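Class D beta-lactamase (Fusobacterium nucleatum subsp. polymorphum, PDB 4IED) probably hydrolyses beta-lactam antibiotics, opening the beta-lactam ring with water to give a substituted beta-amino acid. Local coordinates at residues R100-K104 with V105-P109; V179-I182 with T183-E186; V88-D91 with S92-K95; F62-L65 with I66-N70. All blocks are in the same frame, centred on the assembly; numbering follows the deposited sequence.

Interaction 1 (R100-K104 with V105-P109); sequences RYAIK and VSQVP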
loop_
_atom_site.group_PDB
_atom_site.type_symbol
_atom_site.label_atom_id
_atom_site.label_comp_id
_atom_site.label_asym_id
_atom_site.label_seq_id
_atom_site.Cartn_x
_atom_site.Cartn_y
_atom_site.Cartn_z
ATOM N N ARG A 100 -2.247 -2.974 14.261
ATOM C CA ARG A 100 -3.224 -3.738 13.519
ATOM C C ARG A 100 -4.486 -2.975 13.225
ATOM O O ARG A 100 -4.910 -2.896 12.072
ATOM C CB ARG A 100 -3.556 -5.034 14.269
ATOM C CG ARG A 100 -4.611 -5.864 13.601
ATOM C CD ARG A 100 -5.078 -7.070 14.473
ATOM N NE ARG A 100 -3.989 -8.026 14.772
ATOM C CZ ARG A 100 -3.461 -8.908 13.934
ATOM N NH1 ARG A 100 -3.953 -9.050 12.678
ATOM N NH2 ARG A 100 -2.409 -9.581 14.417
ATOM N N TYR A 101 -5.069 -2.349 14.253
ATOM C CA TYR A 101 -6.250 -1.541 14.042
ATOM C C TYR A 101 -5.908 -0.337 13.246
ATOM O O TYR A 101 -6.659 0.063 12.317
ATOM C CB TYR A 101 -6.775 -1.129 15.403
ATOM C CG TYR A 101 -8.008 -0.230 15.263
ATOM C CD1 TYR A 101 -9.247 -0.739 15.044
ATOM C CD2 TYR A 101 -7.881 1.136 15.400
ATOM C CE1 TYR A 101 -10.369 0.084 14.858
ATOM C CE2 TYR A 101 -9.003 1.979 15.226
ATOM C CZ TYR A 101 -10.202 1.423 14.961
ATOM O OH TYR A 101 -11.371 2.138 14.808
ATOM N N ALA A 102 -4.785 0.271 13.579
ATOM C CA ALA A 102 -4.415 1.542 12.923
ATOM C C ALA A 102 -4.297 1.389 11.389
ATOM O O ALA A 102 -4.766 2.221 10.591
ATOM C CB ALA A 102 -3.176 2.087 13.474
ATOM N N ILE A 103 -3.717 0.294 10.916
ATOM C CA ILE A 103 -3.579 0.118 9.455
ATOM C C ILE A 103 -4.929 -0.140 8.796
ATOM O O ILE A 103 -5.191 0.361 7.698
ATOM C CB ILE A 103 -2.492 -0.891 9.064
ATOM C CG1 ILE A 103 -2.104 -0.757 7.589
ATOM C CG2 ILE A 103 -3.007 -2.352 9.328
ATOM C CD1 ILE A 103 -0.857 -1.545 7.174
ATOM N N LYS A 104 -5.822 -0.871 9.494
ATOM C CA LYS A 104 -7.046 -1.251 8.928
ATOM C C LYS A 104 -7.967 -0.051 8.668
ATOM O O LYS A 104 -8.732 -0.017 7.687
ATOM C CB LYS A 104 -7.767 -2.219 9.871
ATOM C CG LYS A 104 -7.178 -3.619 9.817
ATOM C CD LYS A 104 -7.745 -4.480 10.939
ATOM C CE LYS A 104 -7.229 -5.914 10.966
ATOM N NZ LYS A 104 -7.819 -6.769 9.918
ATOM N N VAL A 105 -7.873 0.932 9.568
ATOM C CA VAL A 105 -8.666 2.135 9.445
ATOM C C VAL A 105 -7.914 3.331 8.821
ATOM O O VAL A 105 -8.470 4.395 8.599
ATOM C CB VAL A 105 -9.294 2.624 10.772
ATOM C CG1 VAL A 105 -10.023 1.394 11.416
ATOM C CG2 VAL A 105 -8.297 3.163 11.756
ATOM N N SER A 106 -6.643 3.102 8.568
ATOM C CA SER A 106 -5.714 4.137 8.014
ATOM C C SER A 106 -5.586 5.323 8.965
ATOM O O SER A 106 -5.746 6.521 8.611
ATOM C CB SER A 106 -6.204 4.577 6.631
ATOM O OG SER A 106 -5.043 4.994 5.858
ATOM N N GLN A 107 -5.334 4.997 10.222
ATOM C CA GLN A 107 -5.314 5.959 11.329
ATOM C C GLN A 107 -4.032 6.815 11.258
ATOM O O GLN A 107 -3.009 6.528 11.884
ATOM C CB GLN A 107 -5.476 5.225 12.672
ATOM C CG GLN A 107 -5.726 6.110 13.902
ATOM C CD GLN A 107 -5.885 5.273 15.156
ATOM O OE1 GLN A 107 -5.189 4.233 15.253
ATOM N NE2 GLN A 107 -6.619 5.741 16.138
ATOM N N VAL A 108 -4.060 7.856 10.457
ATOM C CA VAL A 108 -2.870 8.676 10.245
ATOM C C VAL A 108 -2.222 9.111 11.507
ATOM O O VAL A 108 -1.005 9.069 11.552
ATOM C CB VAL A 108 -3.206 9.837 9.332
ATOM C CG1 VAL A 108 -1.920 10.619 8.954
ATOM C CG2 VAL A 108 -3.793 9.410 8.009
ATOM N N PRO A 109 -2.966 9.618 12.554
ATOM C CA PRO A 109 -2.164 10.063 13.699
ATOM C C PRO A 109 -1.318 9.013 14.352
ATOM O O PRO A 109 -0.239 9.318 14.959
ATOM C CB PRO A 109 -3.189 10.601 14.690
ATOM C CG PRO A 109 -4.557 10.391 14.023
ATOM C CD PRO A 109 -4.401 9.873 12.654
#
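Q107 N turns back onto A102 O in the last turn of helix 99-105, the defining bond of a Schellman motif, 2.9 Å long and nearly straight at 173°; S106 N reaches I103 O at 3.2 Å as a weaker companion. S106, with positive phi, is the C-prime residue that reverses the chain. One step earlier V105 N still makes a helical bond to Y101 O (3.1 Å). The chain then turns sharply: Q107 sits at the centre of an inverse gamma turn and is also the N-cap position of helix 108-130.

The apolar part lies on the flank. With CG swung away from its backbone N (chi1 178°), the Y101 ring runs along the helix surface beneath V105, whose CG1 methyl sits over one face in a CH-pi contact, 3.9 Å from the centroid and displaced toward the rim. A beta-branched valine suits this place, since its second methyl, CG2, also touches the ring, 3.7 Å from CE2.

The polar ends have partners beyond the turn. Y101 OH bonds S92 O, and the amide of Q107 joins S97 OG through OE1 and the carbonyls of W93 and K95 through NE2. S106-Q107-V108 matches the Ser-X-Val motif of class D enzymes, and S106 OG meets K196 NZ and S57 OG. Q107, extended beyond CG, crosses the tyrosine with its amide plane 78° from the ring, and its OE1 rests 3.4 Å from A102 CB.

Interaction 2 (V179-I182 with T183-E186); sequences VKDI and TILE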
loop_
_atom_site.group_PDB
_atom_site.type_symbol
_atom_site.label_atom_id
_atom_site.label_comp_id
_atom_site.label_asym_id
_atom_site.label_seq_id
_atom_site.Cartn_x
_atom_site.Cartn_y
_atom_site.Cartn_z
ATOM N N VAL A 179 3.052 -8.133 9.154
ATOM C CA VAL A 179 2.530 -7.196 8.178
ATOM C C VAL A 179 1.579 -7.890 7.182
ATOM O O VAL A 179 0.547 -7.335 6.758
ATOM C CB VAL A 179 3.706 -6.456 7.449
ATOM C CG1 VAL A 179 3.143 -5.572 6.296
ATOM C CG2 VAL A 179 4.463 -5.596 8.450
ATOM N N LYS A 180 1.881 -9.124 6.816
ATOM C CA LYS A 180 0.936 -9.904 6.038
ATOM C C LYS A 180 -0.365 -10.096 6.806
ATOM O O LYS A 180 -1.451 -9.890 6.222
ATOM C CB LYS A 180 1.520 -11.303 5.744
ATOM C CG LYS A 180 2.806 -11.269 4.874
ATOM C CD LYS A 180 3.232 -12.708 4.524
ATOM C CE LYS A 180 2.272 -13.303 3.481
ATOM N NZ LYS A 180 2.638 -14.706 3.131
ATOM N N ASP A 181 -0.316 -10.437 8.078
ATOM C CA ASP A 181 -1.529 -10.730 8.792
ATOM C C ASP A 181 -2.449 -9.496 8.909
ATOM O O ASP A 181 -3.660 -9.583 8.767
ATOM C CB ASP A 181 -1.193 -11.233 10.155
ATOM C CG ASP A 181 -2.355 -11.965 10.806
ATOM O OD1 ASP A 181 -2.688 -13.107 10.360
ATOM O OD2 ASP A 181 -2.916 -11.461 11.819
ATOM N N ILE A 182 -1.885 -8.334 9.193
ATOM C CA ILE A 182 -2.701 -7.104 9.372
ATOM C C ILE A 182 -3.317 -6.558 8.116
ATOM O O ILE A 182 -4.267 -5.779 8.214
ATOM C CB ILE A 182 -1.912 -5.996 10.089
ATOM C CG1 ILE A 182 -0.802 -5.397 9.230
ATOM C CG2 ILE A 182 -1.392 -6.546 11.458
ATOM C CD1 ILE A 182 0.110 -4.399 9.866
ATOM N N THR A 183 -2.762 -6.945 6.982
ATOM C CA THR A 183 -3.243 -6.532 5.680
ATOM C C THR A 183 -4.255 -7.465 5.024
ATOM O O THR A 183 -4.677 -7.171 3.868
ATOM C CB THR A 183 -2.106 -6.234 4.688
ATOM O OG1 THR A 183 -1.280 -7.403 4.569
ATOM C CG2 THR A 183 -1.242 -4.971 5.085
ATOM N N ILE A 184 -4.746 -8.491 5.706
ATOM C CA ILE A 184 -5.735 -9.366 5.157
ATOM C C ILE A 184 -7.030 -8.571 4.944
ATOM O O ILE A 184 -7.566 -8.020 5.907
ATOM C CB ILE A 184 -5.977 -10.582 6.041
ATOM C CG1 ILE A 184 -4.678 -11.425 6.093
ATOM C CG2 ILE A 184 -7.146 -11.324 5.456
ATOM C CD1 ILE A 184 -4.726 -12.545 7.108
ATOM N N LEU A 185 -7.540 -8.651 3.731
ATOM C CA LEU A 185 -8.816 -8.029 3.381
ATOM C C LEU A 185 -9.939 -9.008 3.177
ATOM O O LEU A 185 -10.991 -8.888 3.748
ATOM C CB LEU A 185 -8.614 -7.185 2.133
ATOM C CG LEU A 185 -7.635 -5.975 2.198
ATOM C CD1 LEU A 185 -7.492 -5.374 0.789
ATOM C CD2 LEU A 185 -8.006 -4.975 3.282
ATOM N N GLU A 186 -9.669 -10.088 2.422
ATOM C CA GLU A 186 -10.722 -11.111 2.216
ATOM C C GLU A 186 -10.038 -12.436 2.062
ATOM O O GLU A 186 -9.203 -12.646 1.142
ATOM C CB GLU A 186 -11.473 -10.831 0.899
ATOM C CG GLU A 186 -12.540 -11.856 0.593
ATOM C CD GLU A 186 -13.399 -11.678 -0.660
ATOM O OE1 GLU A 186 -13.189 -10.657 -1.340
ATOM O OE2 GLU A 186 -14.283 -12.503 -0.927
HETATM O O HOH W 1 -6.820 -5.892 7.325
#
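The T183 hydroxyl folds back over the last turn of helix 173-182, where OG1 lies 2.9 Å from V179 O and 3.0 Å from K180 O. Its one proton has two possible acceptors, K180 O being the doubtful one. A chi1 of 57° sets OG1 between the backbone N and the carbonyl carbon, facing the helix end. The T183 amide adds weak bonds to V179 O at 3.3 Å and, less surely, to K180 O. I184 N gives D181 O a weak, fairly straight bond of 3.4 Å, while I184 CG1 packs on the same oxygen and CD1 lies 3.9 Å from D181 OD1. A water joins I182 O to I184 O, donating to both, and so bridges helix and strand.

Farther out, T183 pairs through its backbone with G195, and L185 and E186 both face L193 in a classic beta bulge on the edge strand 184-187. V179 packs against helix 62-69 through T64 and L65, and D181 OD2 holds R100 in a salt bridge.

Threonine suits this corner because its hydroxyl can reinforce last-turn carbonyls that receive weak N-H bonds, consistent with the chain passing from helix to strand through T183 alone.

Interaction 3 (V88-D91 with S92-K95); sequences VFLD and SWAK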
loop_
_atom_site.group_PDB
_atom_site.type_symbol
_atom_site.label_atom_id
_atom_site.label_comp_id
_atom_site.label_asym_id
_atom_site.label_seq_id
_atom_site.Cartn_x
_atom_site.Cartn_y
_atom_site.Cartn_z
ATOM N N VAL A 88 -9.815 14.501 14.496
ATOM C CA VAL A 88 -9.447 13.398 13.593
ATOM C C VAL A 88 -10.401 13.380 12.461
ATOM O O VAL A 88 -11.580 13.539 12.637
ATOM C CB VAL A 88 -9.355 11.989 14.319
ATOM C CG1 VAL A 88 -8.183 11.897 15.230
ATOM C CG2 VAL A 88 -10.603 11.697 15.093
ATOM N N PHE A 89 -9.936 13.095 11.241
ATOM C CA PHE A 89 -10.825 13.175 10.134
ATOM C C PHE A 89 -11.914 12.117 10.137
ATOM O O PHE A 89 -13.071 12.429 9.840
ATOM C CB PHE A 89 -10.080 13.111 8.815
ATOM C CG PHE A 89 -10.959 13.399 7.648
ATOM C CD1 PHE A 89 -11.530 14.666 7.425
ATOM C CD2 PHE A 89 -11.187 12.396 6.746
ATOM C CE1 PHE A 89 -12.294 14.889 6.288
ATOM C CE2 PHE A 89 -11.964 12.613 5.618
ATOM C CZ PHE A 89 -12.555 13.846 5.418
ATOM N N LEU A 90 -11.546 10.894 10.493
ATOM C CA LEU A 90 -12.543 9.819 10.590
ATOM C C LEU A 90 -12.781 9.437 12.041
ATOM O O LEU A 90 -11.896 9.397 12.842
ATOM C CB LEU A 90 -12.006 8.581 9.843
ATOM C CG LEU A 90 -11.900 8.679 8.342
ATOM C CD1 LEU A 90 -11.226 7.462 7.719
ATOM C CD2 LEU A 90 -13.200 9.027 7.660
ATOM N N ASP A 91 -14.033 9.175 12.329
ATOM C CA ASP A 91 -14.442 8.878 13.701
ATOM C C ASP A 91 -13.802 7.562 14.207
ATOM O O ASP A 91 -13.544 7.427 15.387
ATOM C CB ASP A 91 -15.953 8.748 13.791
ATOM C CG ASP A 91 -16.488 8.661 15.200
ATOM O OD1 ASP A 91 -16.411 9.665 15.940
ATOM O OD2 ASP A 91 -17.022 7.547 15.579
ATOM N N SER A 92 -13.524 6.647 13.281
ATOM C CA SER A 92 -12.848 5.438 13.617
ATOM C C SER A 92 -11.455 5.672 14.150
ATOM O O SER A 92 -10.864 4.803 14.797
ATOM C CB SER A 92 -12.744 4.450 12.475
ATOM O OG SER A 92 -11.895 5.030 11.457
ATOM N N TRP A 93 -10.906 6.872 13.931
ATOM C CA TRP A 93 -9.587 7.193 14.506
ATOM C C TRP A 93 -9.605 7.727 15.923
ATOM O O TRP A 93 -8.540 7.847 16.527
ATOM C CB TRP A 93 -8.935 8.311 13.614
ATOM C CG TRP A 93 -8.740 7.948 12.164
ATOM C CD1 TRP A 93 -9.005 6.758 11.565
ATOM C CD2 TRP A 93 -8.168 8.779 11.184
ATOM N NE1 TRP A 93 -8.695 6.837 10.222
ATOM C CE2 TRP A 93 -8.164 8.082 9.963
ATOM C CE3 TRP A 93 -7.721 10.085 11.219
ATOM C CZ2 TRP A 93 -7.749 8.683 8.744
ATOM C CZ3 TRP A 93 -7.340 10.642 10.003
ATOM C CH2 TRP A 93 -7.300 9.941 8.845
ATOM N N ALA A 94 -10.789 7.961 16.471
ATOM C CA ALA A 94 -10.902 8.667 17.781
ATOM C C ALA A 94 -10.903 7.675 18.938
ATOM O O ALA A 94 -11.815 7.611 19.754
ATOM C CB ALA A 94 -12.202 9.426 17.794
ATOM N N LYS A 95 -9.831 6.843 18.994
ATOM C CA LYS A 95 -9.685 5.843 20.003
ATOM C C LYS A 95 -8.217 5.333 20.081
ATOM O O LYS A 95 -7.481 5.368 19.092
ATOM C CB LYS A 95 -10.676 4.702 19.785
ATOM C CG LYS A 95 -10.684 4.057 18.394
ATOM C CD LYS A 95 -12.033 3.503 17.983
ATOM C CE LYS A 95 -12.970 4.680 17.666
ATOM N NZ LYS A 95 -14.354 4.156 17.419
HETATM O O HOH W 2 -16.283 5.067 14.818
HETATM O O HOH W 3 -15.921 6.554 18.038
#
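L90 lies across the W93 indole in the tight half of this loop. Its CB sits over the face of the five-membered ring, 3.8 Å from the centroid and only 8° off the normal, a CH-pi contact; CD1 hangs beyond the rim, 3.6 Å from NE1 and near CZ2. With W93 CG opposite its own carbonyl carbon (chi1 -59°), the indole is folded back under residues 88-90, and V88 CB meets W93 CB while F89 CB touches CZ3 at the far end. Two backbone bonds tighten the 3-10 turn: W93 N to L90 O, 2.9 Å, and A94 N to D91 O, 3.0 Å. Both donors stand well above the acceptor carbonyl planes, 53° out for the first. The broad tryptophan suits its place by covering three residues at once; it also rests on V108 and P109, and its NE1 bonds V105 O.

The other half is loose and wet. D91 OD2 and K95 NZ remain 4.7 Å apart, linked by two waters that donate to the carboxylate: one accepts from the lysine at 2.9 Å, the other weakly.

Opposite charges separated by water may attract each other only modestly, so the shape of the turn probably owes more to the indole packing and the two backbone bonds.

Interaction 4 (F62-L65 with I66-N70); sequences FNTL and IGLEN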
loop_
_atom_site.group_PDB
_atom_site.type_symbol
_atom_site.label_atom_id
_atom_site.label_comp_id
_atom_site.label_asym_id
_atom_site.label_seq_id
_atom_site.Cartn_x
_atom_site.Cartn_y
_atom_site.Cartn_z
ATOM N N PHE A 62 4.814 -0.469 4.828
ATOM C CA PHE A 62 6.202 -0.443 5.100
ATOM C C PHE A 62 6.636 0.321 6.307
ATOM O O PHE A 62 7.655 0.012 6.928
ATOM C CB PHE A 62 6.947 -0.087 3.797
ATOM C CG PHE A 62 6.690 -1.112 2.760
ATOM C CD1 PHE A 62 7.364 -2.333 2.793
ATOM C CD2 PHE A 62 5.742 -0.975 1.758
ATOM C CE1 PHE A 62 7.061 -3.335 1.923
ATOM C CE2 PHE A 62 5.487 -1.962 0.866
ATOM C CZ PHE A 62 6.139 -3.141 0.922
ATOM N N ASN A 63 5.927 1.417 6.673
ATOM C CA ASN A 63 6.132 2.079 7.917
ATOM C C ASN A 63 5.967 1.031 9.063
ATOM O O ASN A 63 6.817 0.999 9.998
ATOM C CB ASN A 63 5.158 3.280 8.009
ATOM C CG ASN A 63 5.542 4.306 9.061
ATOM O OD1 ASN A 63 6.516 4.221 9.781
ATOM N ND2 ASN A 63 4.711 5.382 9.167
ATOM N N THR A 64 4.938 0.204 8.980
ATOM C CA THR A 64 4.750 -0.819 10.028
ATOM C C THR A 64 5.963 -1.773 10.098
ATOM O O THR A 64 6.491 -2.036 11.191
ATOM C CB THR A 64 3.551 -1.716 9.712
ATOM O OG1 THR A 64 2.345 -0.885 9.528
ATOM C CG2 THR A 64 3.289 -2.704 10.850
ATOM N N LEU A 65 6.473 -2.183 8.911
ATOM C CA LEU A 65 7.610 -3.148 8.903
ATOM C C LEU A 65 8.827 -2.543 9.515
ATOM O O LEU A 65 9.511 -3.160 10.343
ATOM C CB LEU A 65 7.843 -3.565 7.483
ATOM C CG LEU A 65 8.867 -4.595 7.217
ATOM C CD1 LEU A 65 8.622 -5.938 7.931
ATOM C CD2 LEU A 65 9.158 -4.823 5.763
ATOM N N ILE A 66 9.141 -1.285 9.186
ATOM C CA ILE A 66 10.278 -0.635 9.775
ATOM C C ILE A 66 10.099 -0.405 11.259
ATOM O O ILE A 66 11.033 -0.544 12.068
ATOM C CB ILE A 66 10.546 0.722 9.091
ATOM C CG1 ILE A 66 10.899 0.492 7.601
ATOM C CG2 ILE A 66 11.618 1.504 9.747
ATOM C CD1 ILE A 66 10.772 1.733 6.715
ATOM N N GLY A 67 8.905 -0.070 11.718
ATOM C CA GLY A 67 8.653 0.049 13.148
ATOM C C GLY A 67 8.851 -1.221 13.940
ATOM O O GLY A 67 9.422 -1.190 14.997
ATOM N N LEU A 68 8.324 -2.323 13.375
ATOM C CA LEU A 68 8.587 -3.618 14.015
ATOM C C LEU A 68 10.043 -3.944 14.046
ATOM O O LEU A 68 10.525 -4.431 15.091
ATOM C CB LEU A 68 7.833 -4.723 13.274
ATOM C CG LEU A 68 6.280 -4.650 13.345
ATOM C CD1 LEU A 68 5.738 -5.601 12.288
ATOM C CD2 LEU A 68 5.793 -4.929 14.781
ATOM N N GLU A 69 10.754 -3.687 12.935
ATOM C CA GLU A 69 12.172 -4.108 12.876
ATOM C C GLU A 69 13.006 -3.382 13.944
ATOM O O GLU A 69 13.962 -3.933 14.517
ATOM C CB GLU A 69 12.713 -3.859 11.452
ATOM C CG GLU A 69 13.979 -4.618 11.147
ATOM C CD GLU A 69 13.822 -6.134 10.884
ATOM O OE1 GLU A 69 12.750 -6.663 10.932
ATOM O OE2 GLU A 69 14.910 -6.704 10.728
ATOM N N ASN A 70 12.608 -2.125 14.241
ATOM C CA ASN A 70 13.250 -1.330 15.243
ATOM C C ASN A 70 12.715 -1.496 16.663
ATOM O O ASN A 70 13.097 -0.766 17.593
ATOM C CB ASN A 70 13.253 0.149 14.846
ATOM C CG ASN A 70 14.193 0.419 13.686
ATOM O OD1 ASN A 70 13.746 0.583 12.518
ATOM N ND2 ASN A 70 15.381 0.499 13.964
#
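L68 N and T64 O are joined at 2.9 Å by one of four successive i to i+4 bonds that make helix 62-69 a regular alpha-helix. I66 N to F62 O (3.0 Å), G67 N to N63 O and E69 N to L65 O pair the other carbonyls and amides, in a helix most of whose residues here are buried. The helix begins two residues after the carboxylated lysine at position 60, the lysine of the Ser-X-X-Lys motif of class D enzymes.

T64 OG1 bonds Y111 OH and the main-chain O of that modified lysine, while E69 OE1, on a chain bent at chi2, takes N175 ND2 of helix 173-182 and the backbone N of K172 just before it. A small threonine is apt here, offering a hydroxyl that meets two polar partners and a methyl, CG2, to the apolar I182.

Packing within the helix is between side chains and the preceding turn. I66 CG1 lies against F62 O at 3.3 Å. T64 and L68 run side by side on one flank, pointing the same way. L68 CG, beside its own backbone N (chi1 -66°), leans on T64 O at 3.4 Å, and CD1 meets T64 CG2 at 4.1 Å.

How the interactions relate
Interaction 4 is the buried member, a regular helix interior, whereas interaction 3 lies at the surface and mixes indole packing with water-bridged charge. Interactions 1 and 2 are partly buried and both finish helices, but differently: the first uses backbone N-H groups in a Schellman motif before another helix, the second a threonine hydroxyl before an edge strand. Interactions 1 and 3 are tied by polar bonds, Y101 OH to S92 O and Q107 NE2 to W93 O. Helices 99-105 and 173-182 touch through I103 and I182 and the R100-D181 salt bridge, and I103 CD1 also reaches T64 of interaction 4, joining these three. Interactions 3 and 4 stay about 13 Å apart at their nearest atoms.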